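Local structure of glycoside Hydrolase Family 43_12 (Metagenome, 7JVH) at residues D40-N45 against Y53-Q58; F337-D342 against I359-P364; Y384-K389 against Y395-M400; E391-R396 against I408-E413. The protein probably hydrolyses xylosidic or arabinosidic linkages of plant polysaccharides, as a family 43 glycoside hydrolase with a beta-propeller and a concanavalin A-like domain. All blocks are in the same frame, centred on the assembly; numbering follows the deposited sequence.

Interaction 1: residues D40-N45 against Y53-Q58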
# COMPACT_ATOMS: atom_id res chain seq x y z
N ASP A 40 10.34 -8.80 -16.29
CA ASP A 40 11.62 -9.08 -16.89
C ASP A 40 12.73 -9.28 -15.84
O ASP A 40 13.53 -10.21 -15.94
CB ASP A 40 12.02 -7.92 -17.82
CG ASP A 40 11.08 -7.76 -18.99
OD1 ASP A 40 10.29 -8.67 -19.30
OD2 ASP A 40 11.12 -6.69 -19.62
N ILE A 41 12.76 -8.40 -14.84
CA ILE A 41 13.83 -8.32 -13.87
C ILE A 41 14.07 -9.65 -13.12
O ILE A 41 15.20 -10.02 -12.84
CB ILE A 41 13.62 -7.15 -12.86
CG1 ILE A 41 14.93 -6.79 -12.15
CG2 ILE A 41 12.55 -7.49 -11.84
CD1 ILE A 41 15.93 -6.10 -13.06
N TYR A 42 12.98 -10.35 -12.79
CA TYR A 42 13.03 -11.59 -12.03
C TYR A 42 13.45 -12.75 -12.94
O TYR A 42 14.22 -13.62 -12.51
CB TYR A 42 11.68 -11.90 -11.39
CG TYR A 42 11.19 -10.79 -10.48
CD1 TYR A 42 11.93 -10.41 -9.38
CD2 TYR A 42 9.98 -10.13 -10.72
CE1 TYR A 42 11.50 -9.42 -8.54
CE2 TYR A 42 9.54 -9.12 -9.88
CZ TYR A 42 10.30 -8.78 -8.79
OH TYR A 42 9.88 -7.78 -7.94
N ALA A 43 12.93 -12.74 -14.18
CA ALA A 43 13.27 -13.74 -15.19
C ALA A 43 14.75 -13.70 -15.59
O ALA A 43 15.36 -14.73 -15.83
CB ALA A 43 12.38 -13.55 -16.41
N LYS A 44 15.31 -12.49 -15.64
CA LYS A 44 16.71 -12.24 -15.98
C LYS A 44 17.69 -12.39 -14.81
O LYS A 44 18.89 -12.45 -15.05
CB LYS A 44 16.87 -10.84 -16.56
CG LYS A 44 16.15 -10.60 -17.89
CD LYS A 44 16.25 -9.16 -18.37
CE LYS A 44 17.67 -8.63 -18.12
NZ LYS A 44 18.02 -7.52 -19.03
N ASN A 45 17.19 -12.48 -13.59
CA ASN A 45 18.02 -12.61 -12.40
C ASN A 45 17.47 -13.71 -11.51
O ASN A 45 16.86 -13.42 -10.48
CB ASN A 45 18.04 -11.29 -11.62
CG ASN A 45 18.63 -10.14 -12.40
OD1 ASN A 45 19.82 -9.84 -12.27
ND2 ASN A 45 17.78 -9.45 -13.19
N TYR A 53 14.45 -11.65 -3.36
CA TYR A 53 14.09 -10.45 -4.09
C TYR A 53 13.61 -9.35 -3.13
O TYR A 53 12.85 -9.63 -2.20
CB TYR A 53 13.00 -10.77 -5.11
CG TYR A 53 13.45 -11.68 -6.25
CD1 TYR A 53 14.55 -11.35 -7.03
CD2 TYR A 53 12.74 -12.84 -6.58
CE1 TYR A 53 14.94 -12.13 -8.09
CE2 TYR A 53 13.13 -13.64 -7.64
CZ TYR A 53 14.24 -13.28 -8.39
OH TYR A 53 14.67 -14.06 -9.43
N SER A 54 14.10 -8.17 -3.49
CA SER A 54 13.80 -6.85 -2.92
C SER A 54 13.38 -5.92 -4.06
O SER A 54 14.16 -5.57 -4.91
CB SER A 54 14.93 -6.29 -2.15
OG SER A 54 14.51 -5.15 -1.44
N PRO A 55 11.99 -5.40 -3.89
CA PRO A 55 11.08 -5.31 -2.74
C PRO A 55 10.46 -6.61 -2.22
O PRO A 55 10.02 -7.45 -3.01
CB PRO A 55 9.97 -4.42 -3.27
CG PRO A 55 9.94 -4.67 -4.73
CD PRO A 55 11.38 -4.85 -5.11
N ILE A 56 10.38 -6.73 -0.90
CA ILE A 56 9.81 -7.94 -0.25
C ILE A 56 8.30 -7.93 -0.36
O ILE A 56 7.71 -8.99 -0.21
CB ILE A 56 10.29 -8.05 1.21
CG1 ILE A 56 9.70 -6.95 2.09
CG2 ILE A 56 11.81 -8.06 1.25
CD1 ILE A 56 10.63 -6.50 3.18
N LEU A 57 7.70 -6.75 -0.49
CA LEU A 57 6.27 -6.62 -0.76
C LEU A 57 6.13 -5.85 -2.06
O LEU A 57 6.44 -4.68 -2.13
CB LEU A 57 5.54 -5.89 0.36
CG LEU A 57 5.65 -6.42 1.78
CD1 LEU A 57 4.96 -5.46 2.75
CD2 LEU A 57 5.04 -7.80 1.90
N GLN A 58 5.69 -6.55 -3.09
CA GLN A 58 5.48 -6.01 -4.42
C GLN A 58 4.10 -5.38 -4.45
O GLN A 58 3.19 -5.85 -3.77
CB GLN A 58 5.58 -7.13 -5.46
CG GLN A 58 6.92 -7.83 -5.52
CD GLN A 58 6.87 -9.16 -6.24
OE1 GLN A 58 6.17 -10.07 -5.82
NE2 GLN A 58 7.62 -9.28 -7.34
O HOH W 1 10.68 -8.11 -5.48
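Y42 and Y53 meet as a T-shaped (edge-to-face) aromatic pair, and together they account for most of the buried surface here. With CG of Y53 beside the backbone N (chi1 -67°), its ring is set under the edge of Y42: CD1 of Y42 stands over the centre of one face, 3.6 Å from Y53 CD1. The ring centroids are 4.7 Å apart and the planes lie at 66°. The methyl branch CG2 of I41 covers one face of the Y42 ring.

Both rings end in polar grips. Y53 OH donates to the backbone carbonyl N45 O at 2.5 Å; N45 O lies near the plane of the Y53 ring, while the hydroxyl sits off the carbonyl plane. N45 in turn is braced by its side chain, whose ND2 bonds I41 O at 2.7 Å. At the far end, Y42 OH donates to a water at 2.6 Å, which in turn donates to P55 O, and it accepts a weak bond from Q58 NE2 at 2.8 Å. That amide plane is turned about 80° from the Y42 ring, and its NE2 also bonds the backbone O of G380. The buried Y42 hydroxyl is thus used both as donor and as acceptor. A leucine in place of Y53 would probably leave N45 O without its donor and deprive the Y42 edge of the flat face it rests on.

The short helix 40-43 is thereby joined to the chain entering the propeller. Past the cis-proline P55, that chain runs beside strand 335-342, where I56 and L57 form a classic beta bulge opposite T336, while Y53 and S54 border strand 360-362.

Interaction 2: residues F337-D342 against I359-P364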
# COMPACT_ATOMS: atom_id res chain seq x y z
N PHE A 337 10.65 -2.08 0.31
CA PHE A 337 11.97 -2.66 0.02
C PHE A 337 12.69 -2.92 1.32
O PHE A 337 12.33 -2.37 2.33
CB PHE A 337 12.85 -1.62 -0.67
CG PHE A 337 12.47 -1.38 -2.10
CD1 PHE A 337 11.27 -0.79 -2.43
CD2 PHE A 337 13.33 -1.74 -3.12
CE1 PHE A 337 10.94 -0.56 -3.74
CE2 PHE A 337 12.99 -1.51 -4.44
CZ PHE A 337 11.80 -0.92 -4.74
N MSE A 338 13.73 -3.75 1.29
CA MSE A 338 14.52 -3.98 2.52
C MSE A 338 16.00 -3.94 2.19
O MSE A 338 16.34 -4.08 1.03
CB MSE A 338 14.14 -5.28 3.22
CG MSE A 338 14.38 -5.21 4.70
SE MSE A 338 14.21 -6.91 5.56
CE MSE A 338 12.75 -7.10 6.77
N LEU A 339 16.83 -3.69 3.21
CA LEU A 339 18.30 -3.61 3.08
C LEU A 339 18.91 -3.94 4.45
O LEU A 339 18.25 -3.70 5.45
CB LEU A 339 18.68 -2.19 2.69
CG LEU A 339 18.75 -1.87 1.20
CD1 LEU A 339 19.34 -0.49 0.99
CD2 LEU A 339 19.56 -2.90 0.47
N PRO A 340 20.12 -4.50 4.54
CA PRO A 340 20.74 -4.77 5.82
C PRO A 340 21.28 -3.45 6.36
O PRO A 340 21.64 -2.61 5.59
CB PRO A 340 21.90 -5.71 5.46
CG PRO A 340 21.66 -6.10 4.04
CD PRO A 340 20.96 -4.91 3.43
N VAL A 341 21.32 -3.29 7.68
CA VAL A 341 21.81 -2.01 8.24
C VAL A 341 22.96 -2.26 9.22
O VAL A 341 22.75 -2.97 10.17
CB VAL A 341 20.66 -1.23 8.91
CG1 VAL A 341 21.17 -0.10 9.78
CG2 VAL A 341 19.67 -0.72 7.89
N ASP A 342 24.13 -1.69 8.97
CA ASP A 342 25.23 -1.81 9.92
C ASP A 342 25.11 -0.67 10.93
O ASP A 342 25.12 0.50 10.56
CB ASP A 342 26.58 -1.74 9.20
CG ASP A 342 27.77 -1.83 10.15
OD1 ASP A 342 27.60 -1.80 11.38
OD2 ASP A 342 28.90 -1.91 9.66
N ILE A 359 17.80 -6.02 -7.55
CA ILE A 359 16.68 -6.87 -7.19
C ILE A 359 17.03 -7.98 -6.20
O ILE A 359 16.16 -8.44 -5.47
CB ILE A 359 16.04 -7.44 -8.47
CG1 ILE A 359 14.58 -7.78 -8.22
CG2 ILE A 359 16.84 -8.60 -9.02
CD1 ILE A 359 13.68 -6.59 -8.02
N LYS A 360 18.31 -8.39 -6.18
CA LYS A 360 18.79 -9.48 -5.32
C LYS A 360 19.60 -8.98 -4.17
O LYS A 360 20.42 -8.11 -4.33
CB LYS A 360 19.64 -10.44 -6.11
CG LYS A 360 18.84 -11.23 -7.13
CD LYS A 360 19.72 -11.74 -8.26
CE LYS A 360 20.52 -12.96 -7.88
NZ LYS A 360 21.70 -13.13 -8.76
N GLN A 361 19.34 -9.58 -3.01
CA GLN A 361 20.03 -9.29 -1.74
C GLN A 361 20.35 -10.64 -1.12
O GLN A 361 19.56 -11.56 -1.30
CB GLN A 361 19.08 -8.62 -0.76
CG GLN A 361 18.56 -7.28 -1.22
CD GLN A 361 19.64 -6.25 -1.03
OE1 GLN A 361 20.28 -6.23 0.00
NE2 GLN A 361 19.85 -5.43 -2.03
N LYS A 362 21.47 -10.74 -0.41
CA LYS A 362 21.76 -12.02 0.25
C LYS A 362 20.82 -12.11 1.45
O LYS A 362 20.60 -11.09 2.05
CB LYS A 362 23.23 -12.04 0.67
CG LYS A 362 24.17 -11.36 -0.31
CD LYS A 362 25.59 -11.23 0.18
CE LYS A 362 26.05 -9.81 0.37
NZ LYS A 362 27.21 -9.47 -0.48
N MSE A 363 20.29 -13.29 1.76
CA MSE A 363 19.40 -13.46 2.94
C MSE A 363 20.25 -13.57 4.21
O MSE A 363 21.46 -13.73 4.12
CB MSE A 363 18.61 -14.77 2.85
CG MSE A 363 17.69 -14.91 1.66
SE MSE A 363 16.59 -16.50 1.78
CE MSE A 363 15.66 -16.43 3.42
N PRO A 364 19.67 -13.48 5.41
CA PRO A 364 20.44 -13.69 6.63
C PRO A 364 20.90 -15.15 6.74
O PRO A 364 20.20 -16.01 6.30
CB PRO A 364 19.42 -13.40 7.74
CG PRO A 364 18.40 -12.52 7.07
CD PRO A 364 18.31 -13.05 5.66
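Q361 folds back at chi2 (-77°), and this bend lifts its terminal amide onto the isobutyl group of L339; chi2 of L339 (-171°) sets CD1 anti to CA, and it is the other branch, CD2, that turns toward the amide, although the leucine CB points away from the other strand. The contact lies at the last blade of the five-bladed beta-propeller of family 43 enzymes. Residues 337-342 belong to strand 335-342 of that blade, whereas strand 360-362 belongs to a separate two-stranded antiparallel pairing with 51-53. The two segments therefore share no backbone bonds: they run roughly parallel, 35° apart, with axes 8.4 Å from each other at closest approach.

What joins them is side-chain packing. CD2 of L339 sits against the amide of Q361, 3.6 Å from NE2, where the two side chains cross at a slant. F52 lies against the Q361 side chain too. With an alanine here, the amide that covers L339 CD2 would be gone, which would probably open a gap between the blade and the two-stranded pairing. The amide oxygen rests against two carbons of the other strand: Q361 OE1 lies 3.4 Å from L339 CD2 and 3.7 Å from P340 CD, the ring carbon next to the proline nitrogen.

Interaction 3: residues Y384-K389 against Y395-M400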
# COMPACT_ATOMS: atom_id res chain seq x y z
N TYR A 384 -1.17 -16.55 -8.74
CA TYR A 384 -2.14 -16.70 -7.67
C TYR A 384 -3.49 -16.98 -8.31
O TYR A 384 -4.07 -16.12 -8.97
CB TYR A 384 -2.18 -15.44 -6.81
CG TYR A 384 -3.29 -15.41 -5.78
CD1 TYR A 384 -3.61 -16.53 -5.04
CD2 TYR A 384 -4.00 -14.22 -5.52
CE1 TYR A 384 -4.62 -16.50 -4.09
CE2 TYR A 384 -5.00 -14.19 -4.55
CZ TYR A 384 -5.31 -15.33 -3.85
OH TYR A 384 -6.30 -15.34 -2.89
N SER A 385 -3.97 -18.22 -8.12
CA SER A 385 -5.28 -18.66 -8.55
C SER A 385 -6.12 -18.86 -7.31
O SER A 385 -5.77 -19.65 -6.43
CB SER A 385 -5.21 -19.96 -9.35
OG SER A 385 -6.51 -20.37 -9.74
N GLU A 386 -7.24 -18.14 -7.24
CA GLU A 386 -8.13 -18.14 -6.11
C GLU A 386 -9.48 -18.58 -6.62
O GLU A 386 -9.99 -18.02 -7.61
CB GLU A 386 -8.24 -16.73 -5.53
CG GLU A 386 -9.20 -16.60 -4.37
CD GLU A 386 -8.86 -17.56 -3.23
OE1 GLU A 386 -7.85 -17.30 -2.56
OE2 GLU A 386 -9.62 -18.54 -3.01
N ASP A 387 -10.07 -19.57 -5.95
CA ASP A 387 -11.39 -20.10 -6.28
C ASP A 387 -12.50 -19.69 -5.32
O ASP A 387 -13.64 -20.01 -5.54
CB ASP A 387 -11.30 -21.63 -6.38
CG ASP A 387 -10.49 -22.09 -7.59
OD1 ASP A 387 -10.45 -21.34 -8.59
OD2 ASP A 387 -9.91 -23.19 -7.53
N PHE A 388 -12.14 -18.95 -4.26
CA PHE A 388 -13.06 -18.44 -3.25
C PHE A 388 -14.03 -19.51 -2.71
O PHE A 388 -15.22 -19.28 -2.55
CB PHE A 388 -13.84 -17.23 -3.77
CG PHE A 388 -12.96 -16.09 -4.21
CD1 PHE A 388 -12.32 -15.29 -3.27
CD2 PHE A 388 -12.74 -15.84 -5.56
CE1 PHE A 388 -11.50 -14.25 -3.67
CE2 PHE A 388 -11.92 -14.81 -5.97
CZ PHE A 388 -11.30 -14.00 -5.02
N LYS A 389 -13.47 -20.70 -2.43
CA LYS A 389 -14.20 -21.82 -1.83
C LYS A 389 -14.23 -21.79 -0.29
O LYS A 389 -14.53 -22.80 0.35
CB LYS A 389 -13.57 -23.12 -2.30
CG LYS A 389 -13.54 -23.28 -3.82
CD LYS A 389 -13.28 -24.72 -4.27
CE LYS A 389 -13.61 -24.88 -5.74
NZ LYS A 389 -13.01 -26.10 -6.36
N TYR A 395 -6.43 -12.28 2.77
CA TYR A 395 -6.25 -10.89 3.22
C TYR A 395 -5.64 -9.92 2.20
O TYR A 395 -5.42 -8.75 2.52
CB TYR A 395 -5.36 -10.82 4.46
CG TYR A 395 -5.87 -11.54 5.69
CD1 TYR A 395 -7.09 -11.20 6.26
CD2 TYR A 395 -5.08 -12.51 6.33
CE1 TYR A 395 -7.53 -11.84 7.41
CE2 TYR A 395 -5.53 -13.14 7.47
CZ TYR A 395 -6.75 -12.81 8.00
OH TYR A 395 -7.18 -13.45 9.12
N ARG A 396 -5.33 -10.40 0.99
CA ARG A 396 -4.84 -9.57 -0.12
C ARG A 396 -5.95 -8.84 -0.86
O ARG A 396 -5.68 -7.89 -1.59
CB ARG A 396 -4.09 -10.41 -1.15
CG ARG A 396 -2.62 -10.57 -0.87
CD ARG A 396 -2.03 -11.62 -1.80
NE ARG A 396 -2.61 -12.94 -1.55
CZ ARG A 396 -2.08 -14.08 -1.97
NH1 ARG A 396 -1.00 -14.07 -2.74
NH2 ARG A 396 -2.68 -15.22 -1.69
N TRP A 397 -7.19 -9.32 -0.68
CA TRP A 397 -8.35 -8.78 -1.36
C TRP A 397 -8.92 -7.60 -0.59
O TRP A 397 -9.23 -7.71 0.58
CB TRP A 397 -9.39 -9.88 -1.52
CG TRP A 397 -8.92 -10.91 -2.47
CD1 TRP A 397 -8.39 -12.13 -2.16
CD2 TRP A 397 -8.88 -10.81 -3.90
NE1 TRP A 397 -8.04 -12.79 -3.30
CE2 TRP A 397 -8.33 -12.01 -4.38
CE3 TRP A 397 -9.25 -9.82 -4.81
CZ2 TRP A 397 -8.15 -12.25 -5.74
CZ3 TRP A 397 -9.08 -10.06 -6.17
CH2 TRP A 397 -8.54 -11.27 -6.62
N VAL A 398 -9.03 -6.47 -1.29
CA VAL A 398 -9.55 -5.22 -0.73
C VAL A 398 -10.73 -4.71 -1.54
O VAL A 398 -10.89 -5.07 -2.72
CB VAL A 398 -8.45 -4.13 -0.69
CG1 VAL A 398 -7.33 -4.53 0.27
CG2 VAL A 398 -7.90 -3.84 -2.09
N ALA A 399 -11.55 -3.88 -0.90
CA ALA A 399 -12.63 -3.15 -1.55
C ALA A 399 -12.29 -1.67 -1.45
O ALA A 399 -11.48 -1.27 -0.61
CB ALA A 399 -13.94 -3.44 -0.86
N MSE A 400 -12.87 -0.86 -2.33
CA MSE A 400 -12.70 0.59 -2.31
C MSE A 400 -13.81 1.22 -1.48
O MSE A 400 -14.98 0.99 -1.75
CB MSE A 400 -12.71 1.15 -3.73
CG MSE A 400 -11.51 0.76 -4.57
SE MSE A 400 -9.84 1.47 -3.83
CE MSE A 400 -10.22 3.36 -3.42
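The Y384 ring carries the guanidinium of R396 flat on one face and meets the indole nitrogen of W397 at its edge; W397 in turn takes the rim of F388 on one of its faces. The guanidinium and the Y384 ring are only 21° from parallel, with R396 CZ 3.8 Å from the ring centroid and almost on its normal, a stacked cation-pi pair. NH2 comes lowest, 3.3 Å from Y384 CE1. D394 fixes the rotation of that guanidinium through a salt bridge.

F388 and W397 form an edge-to-face pair with planes at 62°, in which F388 CZ reaches W397 CE2 at 3.6 Å. Y384 and W397 meet rim to rim, so the three rings make an aromatic cluster with no parallel stacking among them.

A polar relay runs through the cluster. W397 NE1 donates in its ring plane to Y384 OH at 3.1 Å, and that hydroxyl donates to E386 OE1 at 2.5 Å. The other oxygen, E386 OE2, accepts the backbone N of F388 at 2.8 Å; both oxygens use their anti lone pairs. With its chi1 near 180°, E386 lays CG over the centre of the F388 ring, and the bend at chi2 (56°) then turns the carboxylate to its two donors. The glutamate charge probably polarises the Y384 hydroxyl and strengthens its pull on the indole N-H.

The cluster fills part of the concanavalin A-like beta-sandwich, between strand 383-386, paired with 28-37, and strands 433-437 and 560-566, whose L434, H436 and M563 pack round W397 together with F33.

Interaction 4: residues E391-R396 against I408-E413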
# COMPACT_ATOMS: atom_id res chain seq x y z
N GLU A 391 -15.04 -19.02 3.24
CA GLU A 391 -15.60 -17.78 3.76
C GLU A 391 -14.55 -16.85 4.31
O GLU A 391 -14.76 -15.64 4.36
CB GLU A 391 -16.68 -18.07 4.81
CG GLU A 391 -18.01 -17.38 4.54
CD GLU A 391 -19.17 -18.02 5.25
OE1 GLU A 391 -19.02 -18.42 6.43
OE2 GLU A 391 -20.23 -18.12 4.62
N ASN A 392 -13.41 -17.42 4.71
CA ASN A 392 -12.21 -16.67 5.10
C ASN A 392 -11.42 -16.30 3.84
O ASN A 392 -10.53 -17.04 3.40
CB ASN A 392 -11.32 -17.51 6.03
CG ASN A 392 -12.05 -18.01 7.25
OD1 ASN A 392 -12.64 -17.24 8.00
ND2 ASN A 392 -12.02 -19.33 7.44
N ILE A 393 -11.80 -15.17 3.23
CA ILE A 393 -11.18 -14.71 2.01
C ILE A 393 -9.77 -14.21 2.32
O ILE A 393 -9.54 -13.62 3.35
CB ILE A 393 -12.04 -13.63 1.33
CG1 ILE A 393 -13.31 -14.30 0.77
CG2 ILE A 393 -11.28 -12.93 0.21
CD1 ILE A 393 -14.32 -13.31 0.23
N ASP A 394 -8.84 -14.49 1.41
CA ASP A 394 -7.44 -14.15 1.57
C ASP A 394 -7.30 -12.65 1.82
O ASP A 394 -7.96 -11.86 1.16
CB ASP A 394 -6.66 -14.57 0.31
CG ASP A 394 -5.17 -14.50 0.48
OD1 ASP A 394 -4.62 -13.37 0.45
OD2 ASP A 394 -4.54 -15.58 0.60
N TYR A 395 -6.43 -12.28 2.77
CA TYR A 395 -6.25 -10.89 3.22
C TYR A 395 -5.64 -9.92 2.20
O TYR A 395 -5.42 -8.75 2.52
CB TYR A 395 -5.36 -10.82 4.46
CG TYR A 395 -5.87 -11.54 5.69
CD1 TYR A 395 -7.09 -11.20 6.26
CD2 TYR A 395 -5.08 -12.51 6.33
CE1 TYR A 395 -7.53 -11.84 7.41
CE2 TYR A 395 -5.53 -13.14 7.47
CZ TYR A 395 -6.75 -12.81 8.00
OH TYR A 395 -7.18 -13.45 9.12
N ARG A 396 -5.33 -10.40 0.99
CA ARG A 396 -4.84 -9.57 -0.12
C ARG A 396 -5.95 -8.84 -0.86
O ARG A 396 -5.68 -7.89 -1.59
CB ARG A 396 -4.09 -10.41 -1.15
CG ARG A 396 -2.62 -10.57 -0.87
CD ARG A 396 -2.03 -11.62 -1.80
NE ARG A 396 -2.61 -12.94 -1.55
CZ ARG A 396 -2.08 -14.08 -1.97
NH1 ARG A 396 -1.00 -14.07 -2.74
NH2 ARG A 396 -2.68 -15.22 -1.69
N ILE A 408 -20.62 -9.13 -0.81
CA ILE A 408 -20.07 -10.45 -1.13
C ILE A 408 -20.61 -11.51 -0.18
O ILE A 408 -20.75 -11.26 1.01
CB ILE A 408 -18.51 -10.43 -1.13
CG1 ILE A 408 -17.98 -10.31 -2.56
CG2 ILE A 408 -17.92 -11.69 -0.51
CD1 ILE A 408 -16.70 -9.52 -2.71
N LYS A 409 -20.91 -12.68 -0.74
CA LYS A 409 -21.19 -13.89 0.03
C LYS A 409 -20.56 -15.06 -0.71
O LYS A 409 -20.45 -15.05 -1.93
CB LYS A 409 -22.70 -14.12 0.17
CG LYS A 409 -23.38 -13.14 1.11
CD LYS A 409 -24.89 -13.31 1.06
CE LYS A 409 -25.56 -13.08 2.41
NZ LYS A 409 -26.91 -13.70 2.44
N ILE A 410 -20.14 -16.07 0.06
CA ILE A 410 -19.53 -17.27 -0.52
C ILE A 410 -20.63 -18.27 -0.80
O ILE A 410 -21.46 -18.56 0.07
CB ILE A 410 -18.45 -17.88 0.42
CG1 ILE A 410 -17.23 -16.97 0.53
CG2 ILE A 410 -18.04 -19.27 -0.05
CD1 ILE A 410 -16.45 -16.73 -0.75
N ALA A 411 -20.65 -18.79 -2.03
CA ALA A 411 -21.68 -19.74 -2.47
C ALA A 411 -21.49 -21.07 -1.75
O ALA A 411 -20.39 -21.37 -1.27
CB ALA A 411 -21.64 -19.93 -3.98
N LYS A 412 -22.56 -21.86 -1.69
CA LYS A 412 -22.54 -23.17 -1.06
C LYS A 412 -21.48 -24.07 -1.73
O LYS A 412 -20.77 -24.82 -1.05
CB LYS A 412 -23.92 -23.82 -1.08
CG LYS A 412 -24.51 -24.09 -2.46
CD LYS A 412 -25.74 -25.00 -2.38
CE LYS A 412 -26.15 -25.57 -3.74
NZ LYS A 412 -27.53 -25.21 -4.22
N GLU A 413 -21.37 -23.94 -3.06
CA GLU A 413 -20.39 -24.67 -3.87
C GLU A 413 -19.11 -23.86 -4.13
O GLU A 413 -18.23 -24.33 -4.85
CB GLU A 413 -21.04 -25.11 -5.20
CG GLU A 413 -21.32 -24.00 -6.23
CD GLU A 413 -22.56 -23.15 -5.95
OE1 GLU A 413 -23.55 -23.66 -5.37
OE2 GLU A 413 -22.55 -21.95 -6.32
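The hairpin of strands 408-410 and 416-418, on one side of the beta-sandwich, is covered here by the loop that leads from strand 383-386 to strand 399-400, with I393 and E391 of the loop meeting I408 and I410. I393 reaches both hairpin isoleucines. Its CG1 lies beside the backbone N (chi1 -70°) and the chain runs on extended, bringing the terminal methyl CD1 against the pair, 4.0 Å from I408 CG2 and 4.1 Å from I410 CD1. I410 passes I393 in the opposing direction, and its CG1 closes on the loop backbone, 3.7 Å from E391 CA. The aliphatic stem of E391 lies across I410, with CG against CG1.

Further along, the loop is shaped by its own polar contacts. D394 OD1 accepts the backbone N of R396, an Asx turn, and the same residue takes NE and NH2 of R396 side-on, one to each oxygen, at 2.9 Å from NE to OD1; both nitrogens come in from above the carboxylate plane.

No hydrogen bond links residues 391-396 to 408-413. Cohesion rests on dispersion and burial of hydrocarbon, extended by L416 and F388 beside I393, so direction matters less than fit.

The four contacts fall into two pairs. Interactions 1 and 2 have centres about 13 Å apart and touch where the chain enters and leaves the propeller: S54 N lies 2.9 Å from I359 O, probably a hydrogen bond, and Y42 packs its CE1 on I359 CG1. Interactions 3 and 4, about 8 Å between centres, share Y395 and R396, and the loop 391-396 serves both, with F388 O resting on I410 CD1 at 3.4 Å. Between the pairs, interaction 1 comes to about 8 Å of interactions 3 and 4 by nearest atoms, without touching, while interaction 2 stays about 16 Å away from both. Interactions 1 and 2 lie at the propeller's edge, 3 and 4 in the beta-sandwich.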